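Local structure of conserved hypothetical protein (Caulobacter vibrioides, 1XFJ) at residues N71-I82 against W88-V99; K101-A112 against Y250-E260. The protein probably acts as a purine nucleoside phosphorylase of the YfiH/LACC1 family, cleaving inosine and methylthioadenosine with phosphate and deaminating adenosine. All coordinates share one frame; numbering follows the deposited sequence.

Contact 1. Residues N71-I82 against W88-V99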
loop_
_atom_site.group_PDB
_atom_site.type_symbol
_atom_site.label_atom_id
_atom_site.label_comp_id
_atom_site.label_asym_id
_atom_site.label_seq_id
_atom_site.Cartn_x
_atom_site.Cartn_y
_atom_site.Cartn_z
ATOM N N ASN A 71 -6.544 11.252 -3.308
ATOM C CA ASN A 71 -5.466 11.825 -2.512
ATOM C C ASN A 71 -4.317 10.827 -2.369
ATOM O O ASN A 71 -4.434 9.822 -1.664
ATOM C CB ASN A 71 -5.997 12.204 -1.123
ATOM C CG ASN A 71 -7.106 13.253 -1.174
ATOM O OD1 ASN A 71 -6.858 14.447 -0.997
ATOM N ND2 ASN A 71 -8.333 12.808 -1.418
ATOM N N VAL A 72 -3.207 11.106 -3.046
ATOM C CA VAL A 72 -2.034 10.241 -2.989
ATOM C C VAL A 72 -0.800 11.109 -2.755
ATOM O O VAL A 72 -0.643 12.159 -3.372
ATOM C CB VAL A 72 -1.868 9.440 -4.295
ATOM C CG1 VAL A 72 -0.679 8.495 -4.183
ATOM C CG2 VAL A 72 -3.144 8.657 -4.585
ATOM N N CYS A 73 0.071 10.667 -1.856
ATOM C CA CYS A 73 1.277 11.417 -1.516
ATOM C C CYS A 73 2.458 11.219 -2.445
ATOM O O CYS A 73 2.453 10.364 -3.331
ATOM C CB CYS A 73 1.776 11.031 -0.121
ATOM S SG CYS A 73 0.678 11.349 1.243
ATOM N N TYR A 74 3.470 12.048 -2.207
ATOM C CA TYR A 74 4.751 11.968 -2.887
ATOM C C TYR A 74 5.375 11.073 -1.824
ATOM O O TYR A 74 5.822 11.552 -0.785
ATOM C CB TYR A 74 5.439 13.336 -2.899
ATOM C CG TYR A 74 6.889 13.326 -3.347
ATOM C CD1 TYR A 74 7.244 12.944 -4.642
ATOM C CD2 TYR A 74 7.903 13.736 -2.480
ATOM C CE1 TYR A 74 8.578 12.976 -5.064
ATOM C CE2 TYR A 74 9.235 13.769 -2.888
ATOM C CZ TYR A 74 9.567 13.390 -4.178
ATOM O OH TYR A 74 10.888 13.431 -4.574
ATOM N N GLN A 75 5.347 9.768 -2.063
ATOM C CA GLN A 75 5.853 8.807 -1.092
ATOM C C GLN A 75 7.373 8.793 -0.980
ATOM O O GLN A 75 8.083 8.719 -1.981
ATOM C CB GLN A 75 5.304 7.421 -1.435
ATOM C CG GLN A 75 3.810 7.461 -1.731
ATOM C CD GLN A 75 3.190 6.092 -1.923
ATOM O OE1 GLN A 75 3.840 5.156 -2.396
ATOM N NE2 GLN A 75 1.914 5.972 -1.575
ATOM N N ILE A 76 7.859 8.863 0.257
ATOM C CA ILE A 76 9.292 8.903 0.530
ATOM C C ILE A 76 9.748 7.853 1.545
ATOM O O ILE A 76 10.803 7.993 2.157
ATOM C CB ILE A 76 9.690 10.297 1.056
ATOM C CG1 ILE A 76 8.785 10.671 2.233
ATOM C CG2 ILE A 76 9.564 11.331 -0.050
ATOM C CD1 ILE A 76 9.106 12.013 2.872
ATOM N N HIS A 77 8.951 6.802 1.707
ATOM C CA HIS A 77 9.257 5.718 2.641
ATOM C C HIS A 77 9.401 6.173 4.088
ATOM O O HIS A 77 10.194 5.622 4.857
ATOM C CB HIS A 77 10.517 4.970 2.195
ATOM C CG HIS A 77 10.311 4.136 0.969
ATOM N ND1 HIS A 77 10.421 4.644 -0.307
ATOM C CD2 HIS A 77 9.951 2.839 0.827
ATOM C CE1 HIS A 77 10.140 3.695 -1.182
ATOM N NE2 HIS A 77 9.851 2.590 -0.520
ATOM N N SER A 78 8.603 7.165 4.457
ATOM C CA SER A 78 8.615 7.716 5.804
ATOM C C SER A 78 7.511 7.095 6.643
ATOM O O SER A 78 6.889 6.109 6.245
ATOM C CB SER A 78 8.382 9.222 5.744
ATOM O OG SER A 78 7.066 9.498 5.284
ATOM N N THR A 79 7.280 7.690 7.811
ATOM C CA THR A 79 6.228 7.253 8.720
ATOM C C THR A 79 5.246 8.416 8.845
ATOM O O THR A 79 4.429 8.461 9.767
ATOM C CB THR A 79 6.785 6.914 10.122
ATOM O OG1 THR A 79 7.352 8.092 10.710
ATOM C CG2 THR A 79 7.854 5.834 10.022
ATOM N N ILE A 80 5.336 9.356 7.907
ATOM C CA ILE A 80 4.467 10.529 7.897
ATOM C C ILE A 80 3.053 10.208 7.411
ATOM O O ILE A 80 2.857 9.732 6.289
ATOM C CB ILE A 80 5.047 11.644 6.996
ATOM C CG1 ILE A 80 6.432 12.057 7.502
ATOM C CG2 ILE A 80 4.105 12.842 6.976
ATOM C CD1 ILE A 80 7.142 13.047 6.595
ATOM N N ALA A 81 2.074 10.472 8.271
ATOM C CA ALA A 81 0.673 10.233 7.950
ATOM C C ALA A 81 -0.016 11.581 7.814
ATOM O O ALA A 81 -0.081 12.355 8.774
ATOM C CB ALA A 81 0.010 9.409 9.052
ATOM N N ILE A 82 -0.533 11.850 6.619
ATOM C CA ILE A 82 -1.204 13.108 6.319
ATOM C C ILE A 82 -2.723 12.971 6.340
ATOM O O ILE A 82 -3.273 11.964 5.894
ATOM C CB ILE A 82 -0.791 13.624 4.918
ATOM C CG1 ILE A 82 0.733 13.734 4.826
ATOM C CG2 ILE A 82 -1.439 14.974 4.646
ATOM C CD1 ILE A 82 1.343 14.695 5.814
ATOM N N TRP A 88 -6.716 17.547 -3.128
ATOM C CA TRP A 88 -5.426 18.229 -3.165
ATOM C C TRP A 88 -5.122 18.640 -4.599
ATOM O O TRP A 88 -4.061 19.193 -4.885
ATOM C CB TRP A 88 -4.301 17.316 -2.668
ATOM C CG TRP A 88 -4.380 16.948 -1.221
ATOM C CD1 TRP A 88 -4.845 17.724 -0.200
ATOM C CD2 TRP A 88 -3.914 15.734 -0.622
ATOM N NE1 TRP A 88 -4.697 17.070 1.000
ATOM C CE2 TRP A 88 -4.126 15.846 0.769
ATOM C CE3 TRP A 88 -3.334 14.561 -1.125
ATOM C CZ2 TRP A 88 -3.780 14.829 1.666
ATOM C CZ3 TRP A 88 -2.989 13.549 -0.234
ATOM C CH2 TRP A 88 -3.214 13.692 1.147
ATOM N N GLY A 89 -6.060 18.362 -5.499
ATOM C CA GLY A 89 -5.864 18.699 -6.896
ATOM C C GLY A 89 -4.770 17.839 -7.494
ATOM O O GLY A 89 -4.869 16.612 -7.499
ATOM N N ASP A 90 -3.722 18.480 -7.999
ATOM C CA ASP A 90 -2.604 17.756 -8.589
ATOM C C ASP A 90 -1.406 17.847 -7.652
ATOM O O ASP A 90 -0.277 17.526 -8.027
ATOM C CB ASP A 90 -2.253 18.345 -9.959
ATOM C CG ASP A 90 -1.770 19.780 -9.873
ATOM O OD1 ASP A 90 -2.443 20.601 -9.214
ATOM O OD2 ASP A 90 -0.719 20.090 -10.474
ATOM N N ALA A 91 -1.664 18.288 -6.425
ATOM C CA ALA A 91 -0.614 18.419 -5.427
ATOM C C ALA A 91 -0.274 17.059 -4.837
ATOM O O ALA A 91 -1.151 16.223 -4.618
ATOM C CB ALA A 91 -1.055 19.371 -4.323
ATOM N N ARG A 92 1.012 16.844 -4.587
ATOM C CA ARG A 92 1.481 15.593 -4.011
ATOM C C ARG A 92 2.272 15.894 -2.742
ATOM O O ARG A 92 3.497 15.982 -2.768
ATOM C CB ARG A 92 2.362 14.844 -5.016
ATOM C CG ARG A 92 1.627 14.402 -6.271
ATOM C CD ARG A 92 2.531 13.596 -7.190
ATOM N NE ARG A 92 3.605 14.407 -7.756
ATOM C CZ ARG A 92 4.588 13.920 -8.509
ATOM N NH1 ARG A 92 4.634 12.624 -8.786
ATOM N NH2 ARG A 92 5.526 14.727 -8.988
ATOM N N PRO A 93 1.574 16.069 -1.608
ATOM C CA PRO A 93 2.278 16.359 -0.358
ATOM C C PRO A 93 3.162 15.184 0.053
ATOM O O PRO A 93 2.823 14.032 -0.202
ATOM C CB PRO A 93 1.140 16.616 0.629
ATOM C CG PRO A 93 0.042 15.763 0.105
ATOM C CD PRO A 93 0.120 15.972 -1.387
ATOM N N GLU A 94 4.301 15.478 0.671
ATOM C CA GLU A 94 5.210 14.422 1.104
ATOM C C GLU A 94 4.576 13.601 2.220
ATOM O O GLU A 94 3.999 14.155 3.153
ATOM C CB GLU A 94 6.535 15.017 1.592
ATOM C CG GLU A 94 7.254 15.865 0.555
ATOM C CD GLU A 94 6.925 17.344 0.670
ATOM O OE1 GLU A 94 5.744 17.678 0.907
ATOM O OE2 GLU A 94 7.851 18.172 0.512
ATOM N N GLY A 95 4.687 12.281 2.124
ATOM C CA GLY A 95 4.111 11.423 3.144
ATOM C C GLY A 95 3.954 9.998 2.654
ATOM O O GLY A 95 4.173 9.714 1.476
ATOM N N ASP A 96 3.571 9.096 3.550
ATOM C CA ASP A 96 3.407 7.705 3.163
ATOM C C ASP A 96 2.141 7.065 3.709
ATOM O O ASP A 96 2.036 5.841 3.809
ATOM C CB ASP A 96 4.649 6.917 3.568
ATOM C CG ASP A 96 5.842 7.258 2.700
ATOM O OD1 ASP A 96 6.062 6.556 1.689
ATOM O OD2 ASP A 96 6.543 8.245 3.016
ATOM N N ALA A 97 1.175 7.912 4.049
ATOM C CA ALA A 97 -0.116 7.454 4.544
ATOM C C ALA A 97 -1.115 8.594 4.392
ATOM O O ALA A 97 -0.786 9.752 4.643
ATOM C CB ALA A 97 -0.012 7.033 6.007
ATOM N N VAL A 98 -2.327 8.260 3.962
ATOM C CA VAL A 98 -3.376 9.257 3.788
ATOM C C VAL A 98 -4.551 8.856 4.672
ATOM O O VAL A 98 -5.099 7.763 4.532
ATOM C CB VAL A 98 -3.823 9.346 2.314
ATOM C CG1 VAL A 98 -4.898 10.417 2.154
ATOM C CG2 VAL A 98 -2.625 9.674 1.432
ATOM N N VAL A 99 -4.923 9.746 5.588
ATOM C CA VAL A 99 -6.007 9.486 6.533
ATOM C C VAL A 99 -7.153 10.471 6.348
ATOM O O VAL A 99 -6.925 11.639 6.062
ATOM C CB VAL A 99 -5.481 9.607 7.980
ATOM C CG1 VAL A 99 -6.577 9.280 8.970
ATOM C CG2 VAL A 99 -4.284 8.685 8.171
#
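D96 turns its CG away from its own carbonyl carbon and beside its backbone N (chi1 -72°), which carries the carboxylate into the I76-S78 bend, while S78 tucks OG between its N and carbonyl carbon (chi1 67°) to meet it. The bend leads through an ST turn, in which S78 OG accepts from I80 N, into a parallel strand pair at the edge of the six-stranded mixed sheet. An aspartate suits this place because its short carboxylate can gather several donors. D96 OD2 accepts from S78 OG at 2.6 Å on its anti side, from I76 N on its syn side, and from S78 N at 2.7 Å from above the carboxylate plane. D96 OD1 takes H77 N at 2.9 Å and also H131 ND1, so both oxygens are gripped and the group's rotation is fixed. Its backbone is held too, D96 N reaching I80 O at 2.9 Å in the carbonyl plane. G95, lacking a side chain, passes between I82 CG1 and C73 SG, where a CB would collide; C73 CB lies against G95 O. Next to it Y74 and E94 form a single bridge, with Y74 N bonded to P93 O at 2.9 Å. The indole of W88 lies between P93 CG on one face and N71 on the other; N71 OD1 stands 3.2 Å from W88 CD2, with amide and ring planes 85° apart. The small methyl groups of A81 and A97 meet, A81 also touching S144 of helix 141-151 and A97 touching A130. Strand pairing proceeds through V99 N to I82 O at 2.8 Å, and I82 CG2 rests 3.8 Å from W88 CZ2.

Contact 2. Residues K101-A112 against Y250-E260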
loop_
_atom_site.group_PDB
_atom_site.type_symbol
_atom_site.label_atom_id
_atom_site.label_comp_id
_atom_site.label_asym_id
_atom_site.label_seq_id
_atom_site.Cartn_x
_atom_site.Cartn_y
_atom_site.Cartn_z
ATOM N N LYS A 101 -11.606 11.429 7.455
ATOM C CA LYS A 101 -12.882 11.198 8.120
ATOM C C LYS A 101 -13.911 11.938 7.272
ATOM O O LYS A 101 -15.059 12.125 7.673
ATOM C CB LYS A 101 -12.871 11.788 9.533
ATOM C CG LYS A 101 -12.777 13.307 9.575
ATOM C CD LYS A 101 -12.829 13.831 11.006
ATOM C CE LYS A 101 -12.693 15.344 11.049
ATOM N NZ LYS A 101 -12.780 15.866 12.441
ATOM N N THR A 102 -13.480 12.353 6.086
ATOM C CA THR A 102 -14.333 13.106 5.174
ATOM C C THR A 102 -14.919 12.255 4.048
ATOM O O THR A 102 -14.185 11.650 3.267
ATOM C CB THR A 102 -13.538 14.268 4.545
ATOM O OG1 THR A 102 -12.960 15.065 5.588
ATOM C CG2 THR A 102 -14.443 15.134 3.684
ATOM N N PRO A 103 -16.258 12.197 3.955
ATOM C CA PRO A 103 -16.908 11.411 2.901
ATOM C C PRO A 103 -16.493 11.946 1.532
ATOM O O PRO A 103 -16.374 13.157 1.344
ATOM C CB PRO A 103 -18.395 11.628 3.179
ATOM C CG PRO A 103 -18.430 11.801 4.669
ATOM C CD PRO A 103 -17.253 12.719 4.908
ATOM N N GLY A 104 -16.262 11.044 0.585
ATOM C CA GLY A 104 -15.867 11.472 -0.744
ATOM C C GLY A 104 -14.372 11.429 -0.982
ATOM O O GLY A 104 -13.923 11.268 -2.119
ATOM N N VAL A 105 -13.591 11.579 0.083
ATOM C CA VAL A 105 -12.140 11.546 -0.040
ATOM C C VAL A 105 -11.650 10.119 -0.242
ATOM O O VAL A 105 -12.016 9.215 0.508
ATOM C CB VAL A 105 -11.453 12.133 1.213
ATOM C CG1 VAL A 105 -9.949 11.889 1.148
ATOM C CG2 VAL A 105 -11.736 13.621 1.301
ATOM N N ILE A 106 -10.831 9.922 -1.267
ATOM C CA ILE A 106 -10.285 8.606 -1.563
ATOM C C ILE A 106 -8.831 8.592 -1.104
ATOM O O ILE A 106 -7.991 9.266 -1.690
ATOM C CB ILE A 106 -10.325 8.309 -3.077
ATOM C CG1 ILE A 106 -11.759 8.423 -3.594
ATOM C CG2 ILE A 106 -9.783 6.915 -3.347
ATOM C CD1 ILE A 106 -11.866 8.343 -5.110
ATOM N N CYS A 107 -8.548 7.842 -0.044
ATOM C CA CYS A 107 -7.189 7.741 0.476
ATOM C C CYS A 107 -6.455 6.661 -0.306
ATOM O O CYS A 107 -6.893 5.515 -0.342
ATOM C CB CYS A 107 -7.215 7.373 1.961
ATOM S SG CYS A 107 -8.078 8.560 3.010
ATOM N N GLY A 108 -5.336 7.022 -0.927
ATOM C CA GLY A 108 -4.606 6.042 -1.708
ATOM C C GLY A 108 -3.123 5.941 -1.416
ATOM O O GLY A 108 -2.503 6.886 -0.927
ATOM N N ALA A 109 -2.571 4.768 -1.710
ATOM C CA ALA A 109 -1.154 4.481 -1.529
ATOM C C ALA A 109 -0.688 3.739 -2.779
ATOM O O ALA A 109 -1.441 2.946 -3.349
ATOM C CB ALA A 109 -0.934 3.610 -0.290
HETATM N N MSE A 110 0.545 4.005 -3.201
HETATM C CA MSE A 110 1.117 3.372 -4.389
HETATM C C MSE A 110 2.191 2.363 -4.015
HETATM O O MSE A 110 2.900 2.539 -3.025
HETATM C CB MSE A 110 1.771 4.410 -5.296
HETATM C CG MSE A 110 0.880 5.510 -5.794
HETATM SE SE MSE A 110 1.948 6.679 -6.889
HETATM C CE MSE A 110 2.925 7.584 -5.486
ATOM N N ALA A 111 2.334 1.323 -4.831
ATOM C CA ALA A 111 3.345 0.309 -4.572
ATOM C C ALA A 111 3.562 -0.619 -5.758
ATOM O O ALA A 111 2.737 -0.699 -6.672
ATOM C CB ALA A 111 2.961 -0.501 -3.341
ATOM N N ALA A 112 4.691 -1.316 -5.724
ATOM C CA ALA A 112 5.067 -2.274 -6.752
ATOM C C ALA A 112 6.065 -3.209 -6.079
ATOM O O ALA A 112 7.201 -3.342 -6.525
ATOM C CB ALA A 112 5.708 -1.562 -7.939
ATOM N N TYR A 250 9.306 1.131 -13.480
ATOM C CA TYR A 250 8.223 0.164 -13.359
ATOM C C TYR A 250 6.908 0.870 -13.085
ATOM O O TYR A 250 6.891 2.010 -12.620
ATOM C CB TYR A 250 8.529 -0.819 -12.226
ATOM C CG TYR A 250 9.059 -0.145 -10.981
ATOM C CD1 TYR A 250 8.197 0.363 -10.009
ATOM C CD2 TYR A 250 10.429 0.040 -10.808
ATOM C CE1 TYR A 250 8.693 1.046 -8.891
ATOM C CE2 TYR A 250 10.931 0.715 -9.705
ATOM C CZ TYR A 250 10.065 1.217 -8.752
ATOM O OH TYR A 250 10.583 1.895 -7.673
ATOM N N GLY A 251 5.810 0.189 -13.393
ATOM C CA GLY A 251 4.499 0.758 -13.155
ATOM C C GLY A 251 4.204 0.690 -11.669
ATOM O O GLY A 251 4.824 -0.101 -10.953
ATOM N N ARG A 252 3.270 1.517 -11.208
ATOM C CA ARG A 252 2.898 1.551 -9.797
ATOM C C ARG A 252 1.429 1.175 -9.624
ATOM O O ARG A 252 0.563 1.658 -10.355
ATOM C CB ARG A 252 3.127 2.954 -9.212
ATOM C CG ARG A 252 4.406 3.641 -9.685
ATOM C CD ARG A 252 5.642 2.800 -9.413
ATOM N NE ARG A 252 6.813 3.343 -10.098
ATOM C CZ ARG A 252 7.416 4.480 -9.767
ATOM N NH1 ARG A 252 6.964 5.200 -8.747
ATOM N NH2 ARG A 252 8.460 4.904 -10.466
ATOM N N LEU A 253 1.164 0.309 -8.650
ATOM C CA LEU A 253 -0.189 -0.142 -8.350
ATOM C C LEU A 253 -0.801 0.748 -7.281
ATOM O O LEU A 253 -0.119 1.159 -6.347
ATOM C CB LEU A 253 -0.156 -1.564 -7.807
ATOM C CG LEU A 253 0.490 -2.626 -8.687
ATOM C CD1 LEU A 253 0.852 -3.842 -7.835
ATOM C CD2 LEU A 253 -0.480 -3.000 -9.799
ATOM N N LEU A 254 -2.092 1.028 -7.404
ATOM C CA LEU A 254 -2.760 1.848 -6.408
ATOM C C LEU A 254 -3.633 0.974 -5.519
ATOM O O LEU A 254 -4.177 -0.031 -5.966
ATOM C CB LEU A 254 -3.643 2.905 -7.073
ATOM C CG LEU A 254 -4.185 3.948 -6.087
ATOM C CD1 LEU A 254 -3.047 4.857 -5.663
ATOM C CD2 LEU A 254 -5.293 4.765 -6.720
ATOM N N SER A 255 -3.740 1.355 -4.252
ATOM C CA SER A 255 -4.586 0.660 -3.289
ATOM C C SER A 255 -5.280 1.822 -2.605
ATOM O O SER A 255 -4.621 2.777 -2.204
ATOM C CB SER A 255 -3.753 -0.136 -2.286
ATOM O OG SER A 255 -3.055 -1.187 -2.931
ATOM N N ALA A 256 -6.599 1.770 -2.486
ATOM C CA ALA A 256 -7.295 2.896 -1.878
ATOM C C ALA A 256 -8.572 2.528 -1.150
ATOM O O ALA A 256 -9.135 1.452 -1.345
ATOM C CB ALA A 256 -7.594 3.947 -2.946
ATOM N N ILE A 257 -9.026 3.450 -0.312
ATOM C CA ILE A 257 -10.232 3.238 0.466
ATOM C C ILE A 257 -10.913 4.589 0.650
ATOM O O ILE A 257 -10.253 5.629 0.665
ATOM C CB ILE A 257 -9.879 2.601 1.836
ATOM C CG1 ILE A 257 -11.157 2.275 2.610
ATOM C CG2 ILE A 257 -8.965 3.532 2.631
ATOM C CD1 ILE A 257 -10.907 1.383 3.825
ATOM N N THR A 258 -12.231 4.578 0.776
ATOM C CA THR A 258 -12.960 5.829 0.926
ATOM C C THR A 258 -14.248 5.668 1.714
ATOM O O THR A 258 -14.842 4.590 1.752
ATOM C CB THR A 258 -13.329 6.410 -0.456
ATOM O OG1 THR A 258 -13.981 7.675 -0.293
ATOM C CG2 THR A 258 -14.270 5.462 -1.192
ATOM N N LEU A 259 -14.661 6.757 2.351
ATOM C CA LEU A 259 -15.914 6.800 3.086
ATOM C C LEU A 259 -16.874 7.315 2.017
ATOM O O LEU A 259 -16.747 8.453 1.566
ATOM C CB LEU A 259 -15.826 7.799 4.244
ATOM C CG LEU A 259 -14.912 7.417 5.415
ATOM C CD1 LEU A 259 -14.744 8.595 6.362
ATOM C CD2 LEU A 259 -15.497 6.217 6.146
ATOM N N GLU A 260 -17.812 6.477 1.593
ATOM C CA GLU A 260 -18.753 6.871 0.548
ATOM C C GLU A 260 -19.592 8.089 0.912
ATOM O O GLU A 260 -19.856 8.290 2.114
ATOM C CB GLU A 260 -19.671 5.692 0.208
ATOM C CG GLU A 260 -18.954 4.539 -0.478
ATOM C CD GLU A 260 -19.840 3.322 -0.658
ATOM O OE1 GLU A 260 -19.409 2.373 -1.346
ATOM O OE2 GLU A 260 -20.960 3.307 -0.109
HETATM O O HOH W 1 -12.882 9.156 2.937
#
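A256 sets its methyl carbon CB just 3.1 Å from C107 O, in the tight middle of an antiparallel ladder joining strands 106-111 and 253-259 within the five-stranded mixed sheet. The short segments run at 163° to each other, and the hydrogen-bonded pairs C107 with I257, A109 with S255 and A111 with L253 each make two backbone bonds. G108, with no side chain, lets its backbone come close to A256, their CA atoms 4.1 Å apart. On the same face I106 CG2 packs on A256 CB, and L254 CD1 lies 4.0 Å from CG of selenomethionine M110, filling the layer with apolar groups. Past the ladder, at the partly exposed R252, the contact thins: A112 CB meets Y250 CD1, and the buried carbonyl G251 O has no partner in the model. At the other end, where P103 and E260 are exposed, regular pairing gives way to a type II turn, T102 to V105. There G104, whose positive phi suits glycine, donates through N to L259 O at 2.8 Å. T258 OG1 donates to V105 O from above its carbonyl plane, while a water bridges T102 O, V105 O and L259 N, lying 2.6 Å from V105 O.

In the fold
From the N terminus the chain lays down strands 8-9 and 20-25 of the five-stranded sheet and helix 49-62 before it reaches strand 70-72, at the edge of that sheet, then leaves through the loop of contact 1 for strand 81-83 of the six-stranded sheet. Contact 1 closes after a short excursion, when 88-99 returns past that loop to lay strand 97-100 beside 81-83. Strand 106-111 follows at once in the first sheet, and contact 2 closes a far longer path of 137 residues, bringing the C-terminal strand 253-259 against it. The two contacts are therefore in series, neither nested nor crossed. They meet at N71, whose backbone pairs with I106 and G108, while C107 and V98 touch between the sheets.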